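PDB 3B40: probable dipeptidase from Pseudomonas aeruginosa, which probably hydrolyses dipeptides as a metal-dependent dipeptidase of the M19 family. Local coordinates for residues L274-P277 with T278-L282; D151-A154 with A155-V158; Q213-T216 with K217-E220; F122-L125 with A126-K130. The protein carries 11 engineered substitutions. All blocks are in the same frame, centred on the assembly; numbering follows the deposited sequence.

Contact 1. Residues L274-P277 with T278-L282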
ATOM      1  N   LEU A 274      13.321  10.344 -10.523  1.00 18.53           N
ATOM      2  CA  LEU A 274      14.520  10.795  -9.818  1.00 19.23           C
ATOM      3  C   LEU A 274      15.237  11.891 -10.600  1.00 19.90           C
ATOM      4  O   LEU A 274      15.404  11.791 -11.826  1.00 20.32           O
ATOM      5  CB  LEU A 274      15.477   9.623  -9.573  1.00 18.98           C
ATOM      6  CG  LEU A 274      14.985   8.475  -8.671  1.00 19.09           C
ATOM      7  CD1 LEU A 274      16.024   7.347  -8.629  1.00 18.73           C
ATOM      8  CD2 LEU A 274      14.647   8.913  -7.255  1.00 19.06           C
ATOM      9  N   SER A 275      15.621  12.949  -9.887  1.00 20.77           N
ATOM     10  CA  SER A 275      16.363  14.077 -10.463  1.00 21.36           C
ATOM     11  C   SER A 275      17.747  13.644 -10.921  1.00 21.99           C
ATOM     12  O   SER A 275      18.301  12.667 -10.407  1.00 22.59           O
ATOM     13  CB  SER A 275      16.491  15.208  -9.449  1.00 20.88           C
ATOM     14  OG  SER A 275      17.251  14.790  -8.329  1.00 21.10           O
ATOM     15  N   LYS A 276      18.306  14.373 -11.887  1.00 23.05           N
ATOM     16  CA  LYS A 276      19.629  14.036 -12.440  1.00 24.24           C
ATOM     17  C   LYS A 276      20.755  13.913 -11.399  1.00 24.36           C
ATOM     18  O   LYS A 276      21.561  12.964 -11.474  1.00 24.02           O
ATOM     19  CB  LYS A 276      20.021  14.978 -13.598  1.00 24.34           C
ATOM     20  CG  LYS A 276      21.166  14.450 -14.458  1.00 26.73           C
ATOM     21  CD  LYS A 276      20.867  13.024 -14.932  1.00 29.57           C
ATOM     22  CE  LYS A 276      21.581  12.693 -16.247  1.00 30.57           C
ATOM     23  NZ  LYS A 276      22.970  12.230 -16.029  1.00 32.68           N
ATOM     24  N   PRO A 277      20.829  14.859 -10.417  1.00 24.63           N
ATOM     25  CA  PRO A 277      21.880  14.683  -9.389  1.00 24.58           C
ATOM     26  C   PRO A 277      21.833  13.347  -8.650  1.00 24.61           C
ATOM     27  O   PRO A 277      22.877  12.825  -8.236  1.00 24.63           O
ATOM     28  CB  PRO A 277      21.624  15.846  -8.415  1.00 24.62           C
ATOM     29  CG  PRO A 277      20.987  16.904  -9.281  1.00 24.68           C
ATOM     30  CD  PRO A 277      20.075  16.112 -10.203  1.00 24.77           C
ATOM     31  N   THR A 278      20.631  12.804  -8.478  1.00 24.23           N
ATOM     32  CA  THR A 278      20.454  11.536  -7.780  1.00 23.78           C
ATOM     33  C   THR A 278      20.857  10.397  -8.731  1.00 23.59           C
ATOM     34  O   THR A 278      21.585   9.497  -8.334  1.00 22.71           O
ATOM     35  CB  THR A 278      18.999  11.369  -7.264  1.00 23.81           C
ATOM     36  OG1 THR A 278      18.753  12.311  -6.207  1.00 26.12           O
ATOM     37  CG2 THR A 278      18.746   9.966  -6.734  1.00 22.31           C
ATOM     38  N   LEU A 279      20.387  10.460  -9.981  1.00 23.63           N
ATOM     39  CA  LEU A 279      20.791   9.506 -11.023  1.00 23.68           C
ATOM     40  C   LEU A 279      22.308   9.442 -11.211  1.00 24.31           C
ATOM     41  O   LEU A 279      22.873   8.359 -11.304  1.00 24.53           O
ATOM     42  CB  LEU A 279      20.092   9.797 -12.362  1.00 23.49           C
ATOM     43  CG  LEU A 279      18.552   9.725 -12.366  1.00 23.62           C
ATOM     44  CD1 LEU A 279      17.993  10.105 -13.718  1.00 23.91           C
ATOM     45  CD2 LEU A 279      18.065   8.345 -11.945  1.00 23.56           C
ATOM     46  N   ASP A 280      22.955  10.604 -11.263  1.00 25.02           N
ATOM     47  CA  ASP A 280      24.419  10.692 -11.310  1.00 25.40           C
ATOM     48  C   ASP A 280      25.067   9.974 -10.123  1.00 24.98           C
ATOM     49  O   ASP A 280      25.976   9.165 -10.289  1.00 25.00           O
ATOM     50  CB  ASP A 280      24.854  12.154 -11.350  1.00 26.59           C
ATOM     51  CG  ASP A 280      24.590  12.808 -12.689  1.00 28.57           C
ATOM     52  OD1 ASP A 280      24.377  12.082 -13.685  1.00 32.42           O
ATOM     53  OD2 ASP A 280      24.605  14.059 -12.750  1.00 33.52           O
ATOM     54  N   LYS A 281      24.565  10.244  -8.924  1.00 24.82           N
ATOM     55  CA  LYS A 281      25.025   9.540  -7.726  1.00 23.70           C
ATOM     56  C   LYS A 281      24.845   8.017  -7.834  1.00 23.55           C
ATOM     57  O   LYS A 281      25.760   7.238  -7.512  1.00 22.43           O
ATOM     58  CB  LYS A 281      24.290  10.078  -6.495  1.00 23.45           C
ATOM     59  CG  LYS A 281      24.796  11.438  -6.022  1.00 26.27           C
ATOM     60  CD  LYS A 281      24.132  11.819  -4.713  1.00 28.62           C
ATOM     61  CE  LYS A 281      23.842  13.315  -4.620  1.00 32.06           C
ATOM     62  NZ  LYS A 281      22.717  13.559  -3.635  1.00 35.59           N
ATOM     63  N   LEU A 282      23.662   7.580  -8.277  1.00 22.95           N
ATOM     64  CA  LEU A 282      23.433   6.142  -8.431  1.00 22.84           C
ATOM     65  C   LEU A 282      24.380   5.530  -9.455  1.00 23.01           C
ATOM     66  O   LEU A 282      24.930   4.462  -9.210  1.00 23.37           O
ATOM     67  CB  LEU A 282      21.986   5.839  -8.812  1.00 23.11           C
ATOM     68  CG  LEU A 282      20.971   6.143  -7.728  1.00 21.94           C
ATOM     69  CD1 LEU A 282      19.590   6.263  -8.308  1.00 20.73           C
ATOM     70  CD2 LEU A 282      21.036   5.100  -6.581  1.00 22.61           C
TER
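Leu274 packs against Leu279 and Leu282 just before helix 276-288 begins. Its CB lies 3.7 Å from Leu279 CD2. Its CD1 reaches Leu282 CD1, also at 3.7 Å, and Leu274 and Leu282 meet at about a right angle. A branched apolar residue suits this place because Leu327 of helix 313-328 and the loop residues Ala300 and Leu301 press on it too. Ser275 follows at the N-cap. Its hydroxyl makes no capping bond to the helix; instead Ser275 OG and Thr278 OG1 both bond to Glu330 OE1, so one carboxylate oxygen bridges the cap residue and the first turn. The carbonyl of Ser275 starts the helical bonding: Ser275 O receives Leu279 N at 3.1 Å and, weakly, Thr278 N. Lys276 turns its CG anti to the backbone N (chi1 -164°), and bends at chi2 and chi4 bring the ammonium round to Asp280. Lys276 NZ meets Asp280 OD1 on the syn side at 2.7 Å, 20° out of the carboxylate plane, a salt bridge one turn along the helix. Beneath it, Asp280 N donates to Lys276 O at 2.7 Å. Pro277 fits the first turn, where the backbone N has no helical carbonyl four residues back and so needs no hydrogen; Pro277 O accepts Lys281 N at 3.2 Å. An apolar face thus turns to the protein while the ion pair of Lys276 and Asp280 marks the exposed side, and the carboxylate of Glu330, which takes both hydroxyls at the helix start, would probably interact favourably with the helix dipole.

Contact 2. Residues D151-A154 with A155-V158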
ATOM      1  N   ASP A 151      -9.379 -18.754   4.837  1.00 19.69           N
ATOM      2  CA  ASP A 151     -10.579 -18.942   5.646  1.00 19.99           C
ATOM      3  C   ASP A 151     -10.332 -18.584   7.109  1.00 20.48           C
ATOM      4  O   ASP A 151     -11.137 -17.897   7.740  1.00 20.45           O
ATOM      5  CB  ASP A 151     -11.074 -20.398   5.532  1.00 20.26           C
ATOM      6  CG  ASP A 151     -11.339 -20.815   4.091  1.00 21.81           C
ATOM      7  OD1 ASP A 151     -12.531 -20.945   3.728  1.00 26.17           O
ATOM      8  OD2 ASP A 151     -10.369 -20.994   3.314  1.00 20.44           O
ATOM      9  N   LYS A 152      -9.200 -19.041   7.633  1.00 20.70           N
ATOM     10  CA  LYS A 152      -8.822 -18.793   9.012  1.00 20.84           C
ATOM     11  C   LYS A 152      -8.559 -17.294   9.293  1.00 19.52           C
ATOM     12  O   LYS A 152      -9.030 -16.760  10.300  1.00 19.28           O
ATOM     13  CB  LYS A 152      -7.611 -19.652   9.379  1.00 21.01           C
ATOM     14  CG  LYS A 152      -7.883 -21.180   9.353  1.00 22.59           C
ATOM     15  CD  LYS A 152      -6.588 -21.991   9.630  1.00 22.07           C
ATOM     16  CE  LYS A 152      -6.840 -23.486   9.797  1.00 24.69           C
ATOM     17  NZ  LYS A 152      -7.365 -24.143   8.551  1.00 24.10           N
ATOM     18  N   TRP A 153      -7.844 -16.612   8.396  1.00 19.40           N
ATOM     19  CA  TRP A 153      -7.600 -15.167   8.545  1.00 17.61           C
ATOM     20  C   TRP A 153      -8.854 -14.299   8.366  1.00 17.61           C
ATOM     21  O   TRP A 153      -9.067 -13.348   9.124  1.00 17.07           O
ATOM     22  CB  TRP A 153      -6.444 -14.710   7.661  1.00 18.14           C
ATOM     23  CG  TRP A 153      -5.036 -15.014   8.245  1.00 16.67           C
ATOM     24  CD1 TRP A 153      -4.117 -15.903   7.754  1.00 16.02           C
ATOM     25  CD2 TRP A 153      -4.406 -14.377   9.383  1.00 17.10           C
ATOM     26  NE1 TRP A 153      -2.974 -15.889   8.530  1.00 16.48           N
ATOM     27  CE2 TRP A 153      -3.119 -14.954   9.527  1.00 18.99           C
ATOM     28  CE3 TRP A 153      -4.815 -13.389  10.295  1.00 19.65           C
ATOM     29  CZ2 TRP A 153      -2.238 -14.589  10.567  1.00 18.26           C
ATOM     30  CZ3 TRP A 153      -3.938 -13.008  11.327  1.00 17.32           C
ATOM     31  CH2 TRP A 153      -2.657 -13.610  11.449  1.00 17.61           C
ATOM     32  N   ALA A 154      -9.695 -14.628   7.379  1.00 17.61           N
ATOM     33  CA  ALA A 154     -11.006 -13.988   7.217  1.00 17.33           C
ATOM     34  C   ALA A 154     -11.832 -14.089   8.510  1.00 18.03           C
ATOM     35  O   ALA A 154     -12.438 -13.093   8.959  1.00 16.99           O
ATOM     36  CB  ALA A 154     -11.767 -14.645   6.062  1.00 17.71           C
ATOM     37  N   ALA A 155     -11.841 -15.281   9.115  1.00 17.82           N
ATOM     38  CA  ALA A 155     -12.605 -15.521  10.352  1.00 18.65           C
ATOM     39  C   ALA A 155     -12.116 -14.638  11.504  1.00 19.07           C
ATOM     40  O   ALA A 155     -12.901 -14.203  12.335  1.00 19.79           O
ATOM     41  CB  ALA A 155     -12.542 -17.003  10.749  1.00 18.28           C
ATOM     42  N   ARG A 156     -10.822 -14.367  11.522  1.00 18.75           N
ATOM     43  CA  ARG A 156     -10.193 -13.497  12.511  1.00 18.82           C
ATOM     44  C   ARG A 156     -10.362 -11.980  12.232  1.00 18.25           C
ATOM     45  O   ARG A 156     -10.000 -11.158  13.065  1.00 18.48           O
ATOM     46  CB  ARG A 156      -8.715 -13.896  12.658  1.00 18.64           C
ATOM     47  CG  ARG A 156      -8.594 -15.358  13.110  1.00 20.88           C
ATOM     48  CD  ARG A 156      -7.165 -15.876  13.071  1.00 25.49           C
ATOM     49  NE  ARG A 156      -6.398 -15.333  14.184  1.00 27.91           N
ATOM     50  CZ  ARG A 156      -5.076 -15.366  14.279  1.00 30.13           C
ATOM     51  NH1 ARG A 156      -4.348 -15.911  13.311  1.00 32.12           N
ATOM     52  NH2 ARG A 156      -4.481 -14.845  15.346  1.00 30.20           N
ATOM     53  N   GLY A 157     -10.935 -11.602  11.085  1.00 17.12           N
ATOM     54  CA  GLY A 157     -11.141 -10.179  10.807  1.00 15.69           C
ATOM     55  C   GLY A 157     -10.555  -9.584   9.541  1.00 14.73           C
ATOM     56  O   GLY A 157     -10.835  -8.420   9.200  1.00 13.67           O
ATOM     57  N   VAL A 158      -9.767 -10.359   8.803  1.00 14.22           N
ATOM     58  CA  VAL A 158      -9.174  -9.825   7.570  1.00 14.31           C
ATOM     59  C   VAL A 158     -10.274  -9.571   6.511  1.00 14.73           C
ATOM     60  O   VAL A 158     -11.135 -10.420   6.290  1.00 14.54           O
ATOM     61  CB  VAL A 158      -8.031 -10.743   7.033  1.00 14.90           C
ATOM     62  CG1 VAL A 158      -7.685 -10.415   5.557  1.00 12.37           C
ATOM     63  CG2 VAL A 158      -6.814 -10.618   7.925  1.00 15.09           C
TER
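The guanidinium of Arg156 lies flat over one face of the Trp153 indole, the planes only 23° apart. Arg156 NH1 makes the closest approach, 3.4 Å from Trp153 CH2, and sits toward the rim of the ring. Arg156 CZ is 4.4 Å from the centroid of the Trp153 six-membered ring, an off-centre cation-pi contact. The bend at chi3 (75°) folds the arginine back over the ring, while Glu96 takes NH1 in a salt bridge and Tyr99 adds a second cation-pi partner. Val158 CG2 approaches the indole obliquely and rests 4.1 Å from Trp153 CB.

The chain reversal that brings Val158 back to Trp153 is a Schellman motif. Gly157 takes up a positive phi (124°), a conformation glycine adopts readily because it has no CB to crowd the backbone. Gly157 N donates to Ala154 O at 3.0 Å, and Val158 N donates to Trp153 O at 3.1 Å. Arg159 NH1 gives Ala154 O a further hydrogen bond.

Farther out, Trp153 touches Gln95 and Glu96 of helix 87-108, and with Val158 it packs on Ile67 of strand 62-68 and Met137 of strand 131-138. Ala154, small enough for close packing, meets Leu205 of helix 193-205, so helix 148-155 is wedged between helices and barrel strands just before strand 160-162.

Contact 3. Residues Q213-T216 with K217-E220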
ATOM      1  N   GLN A 213       1.317  -4.216  -6.028  1.00 12.34           N
ATOM      2  CA  GLN A 213       2.570  -4.988  -5.820  1.00 12.18           C
ATOM      3  C   GLN A 213       2.710  -6.236  -6.731  1.00 12.43           C
ATOM      4  O   GLN A 213       3.810  -6.756  -6.925  1.00 12.51           O
ATOM      5  CB  GLN A 213       2.787  -5.381  -4.347  1.00 12.98           C
ATOM      6  CG  GLN A 213       2.747  -4.229  -3.263  1.00 13.22           C
ATOM      7  CD  GLN A 213       4.089  -3.696  -2.822  1.00 13.44           C
ATOM      8  OE1 GLN A 213       5.139  -4.148  -3.286  1.00 16.17           O
ATOM      9  NE2 GLN A 213       4.072  -2.705  -1.879  1.00 13.75           N
ATOM     10  N   MET A 214       1.582  -6.725  -7.247  1.00 11.69           N
ATOM     11  CA  MET A 214       1.512  -7.906  -8.102  1.00 12.02           C
ATOM     12  C   MET A 214       2.057  -7.584  -9.500  1.00 12.23           C
ATOM     13  O   MET A 214       1.863  -6.485  -9.993  1.00 12.82           O
ATOM     14  CB  MET A 214       0.035  -8.340  -8.235  1.00 11.26           C
ATOM     15  CG  MET A 214      -0.556  -8.971  -6.931  1.00 13.95           C
ATOM     16  SD  MET A 214      -2.285  -9.564  -7.016  1.00 11.86           S
ATOM     17  CE  MET A 214      -2.130 -11.111  -7.874  1.00 18.10           C
ATOM     18  N   SER A 215       2.703  -8.553 -10.152  1.00 13.16           N
ATOM     19  CA  SER A 215       3.134  -8.413 -11.545  1.00 12.94           C
ATOM     20  C   SER A 215       1.921  -8.125 -12.463  1.00 13.13           C
ATOM     21  O   SER A 215       0.744  -8.350 -12.076  1.00 13.98           O
ATOM     22  CB  SER A 215       3.874  -9.684 -12.000  1.00 13.78           C
ATOM     23  OG  SER A 215       2.945 -10.673 -12.365  1.00 12.86           O
ATOM     24  N   THR A 216       2.195  -7.615 -13.654  1.00 12.86           N
ATOM     25  CA  THR A 216       1.143  -7.328 -14.636  1.00 13.04           C
ATOM     26  C   THR A 216       0.351  -8.546 -15.063  1.00 12.61           C
ATOM     27  O   THR A 216      -0.880  -8.490 -15.123  1.00 12.13           O
ATOM     28  CB  THR A 216       1.699  -6.594 -15.862  1.00 13.34           C
ATOM     29  OG1 THR A 216       2.144  -5.300 -15.420  1.00 15.06           O
ATOM     30  CG2 THR A 216       0.591  -6.401 -16.950  1.00 11.65           C
ATOM     31  N   LYS A 217       1.043  -9.645 -15.337  1.00 12.55           N
ATOM     32  CA  LYS A 217       0.355 -10.888 -15.690  1.00 13.46           C
ATOM     33  C   LYS A 217      -0.523 -11.441 -14.583  1.00 13.33           C
ATOM     34  O   LYS A 217      -1.570 -12.025 -14.869  1.00 13.77           O
ATOM     35  CB  LYS A 217       1.350 -11.962 -16.122  1.00 13.59           C
ATOM     36  CG  LYS A 217       1.908 -11.724 -17.520  1.00 16.17           C
ATOM     37  CD  LYS A 217       3.115 -12.651 -17.761  1.00 20.07           C
ATOM     38  CE  LYS A 217       3.889 -12.226 -19.018  1.00 24.70           C
ATOM     39  NZ  LYS A 217       2.996 -12.207 -20.223  1.00 26.88           N
ATOM     40  N   ALA A 218      -0.102 -11.270 -13.333  1.00 13.07           N
ATOM     41  CA  ALA A 218      -0.860 -11.805 -12.208  1.00 12.54           C
ATOM     42  C   ALA A 218      -2.115 -10.968 -12.024  1.00 13.06           C
ATOM     43  O   ALA A 218      -3.188 -11.511 -11.789  1.00 11.52           O
ATOM     44  CB  ALA A 218      -0.038 -11.798 -10.972  1.00 12.47           C
ATOM     45  N   LEU A 219      -1.956  -9.650 -12.148  1.00 13.48           N
ATOM     46  CA  LEU A 219      -3.081  -8.725 -12.167  1.00 13.77           C
ATOM     47  C   LEU A 219      -4.077  -9.156 -13.236  1.00 14.45           C
ATOM     48  O   LEU A 219      -5.265  -9.203 -12.965  1.00 12.85           O
ATOM     49  CB  LEU A 219      -2.617  -7.300 -12.478  1.00 13.70           C
ATOM     50  CG  LEU A 219      -3.649  -6.179 -12.291  1.00 15.17           C
ATOM     51  CD1 LEU A 219      -2.972  -4.863 -11.866  1.00 14.89           C
ATOM     52  CD2 LEU A 219      -4.564  -5.975 -13.511  1.00 16.39           C
ATOM     53  N   GLU A 220      -3.582  -9.464 -14.446  1.00 14.23           N
ATOM     54  CA  GLU A 220      -4.462  -9.780 -15.562  1.00 15.83           C
ATOM     55  C   GLU A 220      -5.284 -11.013 -15.244  1.00 15.21           C
ATOM     56  O   GLU A 220      -6.464 -11.066 -15.578  1.00 17.17           O
ATOM     57  CB  GLU A 220      -3.659  -9.970 -16.861  1.00 14.14           C
ATOM     58  CG  GLU A 220      -3.167  -8.635 -17.457  1.00 17.72           C
ATOM     59  CD  GLU A 220      -2.145  -8.813 -18.573  1.00 18.52           C
ATOM     60  OE1 GLU A 220      -1.646  -9.937 -18.781  1.00 22.51           O
ATOM     61  OE2 GLU A 220      -1.813  -7.815 -19.224  1.00 22.97           O
TER
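Ser215 OG accepts the backbone N-H of Ala218, with OG and Ala218 N 3.3 Å apart, the bond that caps the start of helix 216-225. The hydroxyl stands between the backbone N and the carbonyl carbon (chi1 81°), which turns it toward the first turn, where amides have no preceding helical carbonyl to bond. A short hydroxyl side chain suits this role well. The same N-H also leans weakly on Ser215 O. That carbonyl is gripped more firmly by Leu219 N, which lies 3.0 Å from Ser215 O with an N-H...O angle of 169°. The next carbonyl, Thr216 O, receives Glu220 N at 3.0 Å.

The cap opens the helix that follows strand 208-210 in the TIM-barrel fold, and the loop between them is pinned from outside: Ser215 shares a backbone hydrogen bond with Asp173, and Gln213 another with Ser175. Gln213 takes no part in the turn itself, but both ends of its amide are satisfied, OE1 by Arg176 NH1 and NE2 by His234 NE2.

Thr216 sends OG1 to Glu251 OE2, a hydrogen bond to helix 249-257, while its methyl CG2 lies 3.6 Å from Glu220 OE2. Ala218 presents only a methyl, which leaves room for Met214: the bend at chi3 (78°) lays Met214 CE against Ala218 CB at 3.8 Å. Leu219 instead packs on Leu254 of helix 249-257.

Contact 4. Residues F122-L125 with A126-K130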
ATOM      1  N   PHE A 122     -17.769   0.324   9.424  1.00 15.98           N
ATOM      2  CA  PHE A 122     -16.889   1.495   9.253  1.00 17.23           C
ATOM      3  C   PHE A 122     -17.681   2.782   9.508  1.00 18.41           C
ATOM      4  O   PHE A 122     -17.235   3.641  10.280  1.00 18.50           O
ATOM      5  CB  PHE A 122     -16.232   1.508   7.848  1.00 16.98           C
ATOM      6  CG  PHE A 122     -15.130   2.525   7.705  1.00 17.07           C
ATOM      7  CD1 PHE A 122     -13.796   2.143   7.841  1.00 15.94           C
ATOM      8  CD2 PHE A 122     -15.424   3.871   7.452  1.00 10.96           C
ATOM      9  CE1 PHE A 122     -12.765   3.082   7.720  1.00 15.47           C
ATOM     10  CE2 PHE A 122     -14.398   4.807   7.356  1.00 15.22           C
ATOM     11  CZ  PHE A 122     -13.068   4.402   7.474  1.00 15.93           C
ATOM     12  N   ARG A 123     -18.855   2.901   8.881  1.00 19.12           N
ATOM     13  CA  ARG A 123     -19.699   4.103   9.023  1.00 21.25           C
ATOM     14  C   ARG A 123     -20.186   4.295  10.464  1.00 20.71           C
ATOM     15  O   ARG A 123     -20.153   5.403  10.993  1.00 20.27           O
ATOM     16  CB  ARG A 123     -20.882   4.088   8.044  1.00 20.65           C
ATOM     17  CG  ARG A 123     -20.465   4.284   6.585  1.00 23.19           C
ATOM     18  CD  ARG A 123     -21.633   4.552   5.654  1.00 23.99           C
ATOM     19  NE  ARG A 123     -21.556   3.635   4.527  1.00 31.10           N
ATOM     20  CZ  ARG A 123     -21.023   3.902   3.333  1.00 34.57           C
ATOM     21  NH1 ARG A 123     -20.542   5.119   3.042  1.00 36.07           N
ATOM     22  NH2 ARG A 123     -21.009   2.936   2.411  1.00 34.73           N
ATOM     23  N   ARG A 124     -20.618   3.200  11.085  1.00 21.18           N
ATOM     24  CA  ARG A 124     -20.992   3.175  12.501  1.00 21.62           C
ATOM     25  C   ARG A 124     -19.870   3.622  13.432  1.00 21.92           C
ATOM     26  O   ARG A 124     -20.064   4.531  14.258  1.00 21.90           O
ATOM     27  CB  ARG A 124     -21.475   1.774  12.893  1.00 22.05           C
ATOM     28  CG  ARG A 124     -21.957   1.666  14.325  1.00 24.85           C
ATOM     29  CD  ARG A 124     -22.383   0.243  14.643  1.00 29.76           C
ATOM     30  NE  ARG A 124     -21.364  -0.759  14.292  1.00 32.82           N
ATOM     31  CZ  ARG A 124     -20.303  -1.054  15.047  1.00 34.58           C
ATOM     32  NH1 ARG A 124     -20.101  -0.433  16.203  1.00 34.46           N
ATOM     33  NH2 ARG A 124     -19.443  -1.980  14.654  1.00 34.17           N
ATOM     34  N   LEU A 125     -18.699   2.984  13.325  1.00 21.58           N
ATOM     35  CA  LEU A 125     -17.547   3.336  14.174  1.00 21.47           C
ATOM     36  C   LEU A 125     -17.205   4.801  14.008  1.00 21.69           C
ATOM     37  O   LEU A 125     -16.944   5.504  14.991  1.00 22.08           O
ATOM     38  CB  LEU A 125     -16.311   2.462  13.871  1.00 21.44           C
ATOM     39  CG  LEU A 125     -16.309   0.975  14.254  1.00 20.53           C
ATOM     40  CD1 LEU A 125     -15.190   0.207  13.490  1.00 17.84           C
ATOM     41  CD2 LEU A 125     -16.173   0.808  15.759  1.00 19.33           C
ATOM     42  N   ALA A 126     -17.219   5.264  12.766  1.00 22.12           N
ATOM     43  CA  ALA A 126     -16.977   6.674  12.470  1.00 23.39           C
ATOM     44  C   ALA A 126     -17.944   7.620  13.198  1.00 24.33           C
ATOM     45  O   ALA A 126     -17.522   8.658  13.704  1.00 24.73           O
ATOM     46  CB  ALA A 126     -17.048   6.914  10.981  1.00 23.04           C
ATOM     47  N   MET A 127     -19.232   7.268  13.217  1.00 24.73           N
ATOM     48  CA  MET A 127     -20.280   8.058  13.897  1.00 26.12           C
ATOM     49  C   MET A 127     -20.070   8.080  15.412  1.00 26.02           C
ATOM     50  O   MET A 127     -20.278   9.110  16.072  1.00 26.59           O
ATOM     51  CB  MET A 127     -21.672   7.477  13.564  1.00 25.34           C
ATOM     52  CG  MET A 127     -22.830   7.986  14.437  1.00 27.23           C
ATOM     53  SD  MET A 127     -24.419   7.263  13.955  1.00 28.60           S
ATOM     54  CE  MET A 127     -24.535   7.837  12.277  1.00 30.16           C
ATOM     55  N   GLU A 128     -19.679   6.937  15.955  1.00 25.69           N
ATOM     56  CA  GLU A 128     -19.351   6.782  17.375  1.00 26.13           C
ATOM     57  C   GLU A 128     -18.069   7.515  17.771  1.00 26.42           C
ATOM     58  O   GLU A 128     -17.719   7.568  18.961  1.00 27.63           O
ATOM     59  CB  GLU A 128     -19.187   5.293  17.697  1.00 25.83           C
ATOM     60  CG  GLU A 128     -20.455   4.473  17.635  1.00 25.91           C
ATOM     61  CD  GLU A 128     -20.210   2.976  17.860  1.00 27.57           C
ATOM     62  OE1 GLU A 128     -19.130   2.598  18.368  1.00 28.18           O
ATOM     63  OE2 GLU A 128     -21.099   2.156  17.541  1.00 28.12           O
ATOM     64  N   GLY A 129     -17.347   8.045  16.787  1.00 25.53           N
ATOM     65  CA  GLY A 129     -16.082   8.728  17.045  1.00 25.46           C
ATOM     66  C   GLY A 129     -14.911   7.802  17.353  1.00 24.99           C
ATOM     67  O   GLY A 129     -13.942   8.196  18.030  1.00 25.33           O
ATOM     68  N   LYS A 130     -14.996   6.567  16.880  1.00 23.08           N
ATOM     69  CA  LYS A 130     -13.902   5.617  17.063  1.00 22.19           C
ATOM     70  C   LYS A 130     -13.128   5.487  15.744  1.00 21.39           C
ATOM     71  O   LYS A 130     -13.734   5.365  14.689  1.00 21.73           O
ATOM     72  CB  LYS A 130     -14.437   4.233  17.460  1.00 21.83           C
ATOM     73  CG  LYS A 130     -15.213   4.151  18.776  1.00 21.57           C
ATOM     74  CD  LYS A 130     -15.808   2.763  18.908  1.00 23.41           C
ATOM     75  CE  LYS A 130     -16.388   2.492  20.282  1.00 26.50           C
ATOM     76  NZ  LYS A 130     -17.675   3.149  20.433  1.00 25.79           N
TER
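Glu128 joins Arg124 and Lys130 in a salt-bridge network, one carboxylate oxygen for each cation. Arg124 NH1 donates to Glu128 OE2 at 3.1 Å; the oxygen lies at the edge of the guanidinium, near its plane, but the nitrogen approaches from above the carboxylate plane. Lys130 NZ meets Glu128 OE1 on its anti side at 2.6 Å. Arg124 and Glu128 run side by side, one helical turn apart, and the arginine reaches its partner because CG stands anti to the backbone N (chi1 -177°) and the chain bends at chi3. Arg124 NH1 and Lys130 NZ stay 6.1 Å apart, with the acid between them probably easing their mutual repulsion. Long flexible charged chains suit this exposed helix end.

Beneath the network the backbone turns through a Schellman motif at the end of helix 119-127, within the beta-alpha-beta unit that runs from strand 113-115 to strand 131-138. Gly129, with a positive phi of 75°, suits the turn; its N bonds weakly to Ala126 O, and Lys130 N donates to Leu125 O at 2.9 Å. Before it, Glu128 N donates to Arg124 O at 3.0 Å, continuing the helical pattern.

On the inner side Leu125 CD2 packs against the aliphatic Lys130 CD at 3.7 Å, the two side chains crossing at about a right angle, and the Leu125 side chain also touches Ala132 of strand 131-138. Phe122 points into the protein, where its ring meets Phe25 with the planes near 90° and contacts Val134 of strand 131-138 and Leu401 of helix 389-409.

From the N terminus, contact 4 comes first, closing the turn from helix 119-127 into strand 131-138. Contact 2 then ends helix 148-155 ahead of strand 160-162, and its Val158 packs on that same strand 131-138; nearest atoms of the two contacts are about 11 Å apart. Contact 3 opens helix 216-225 after strand 208-210, and contact 1 opens helix 276-288, which follows strand 261-265 and the short helix 268-271. All four are local and in series, so none nests in or crosses another. Two finish helices and two begin them. Contacts 1 and 4 lie on opposite sides of the chain's centre, their own centres about 46 Å apart.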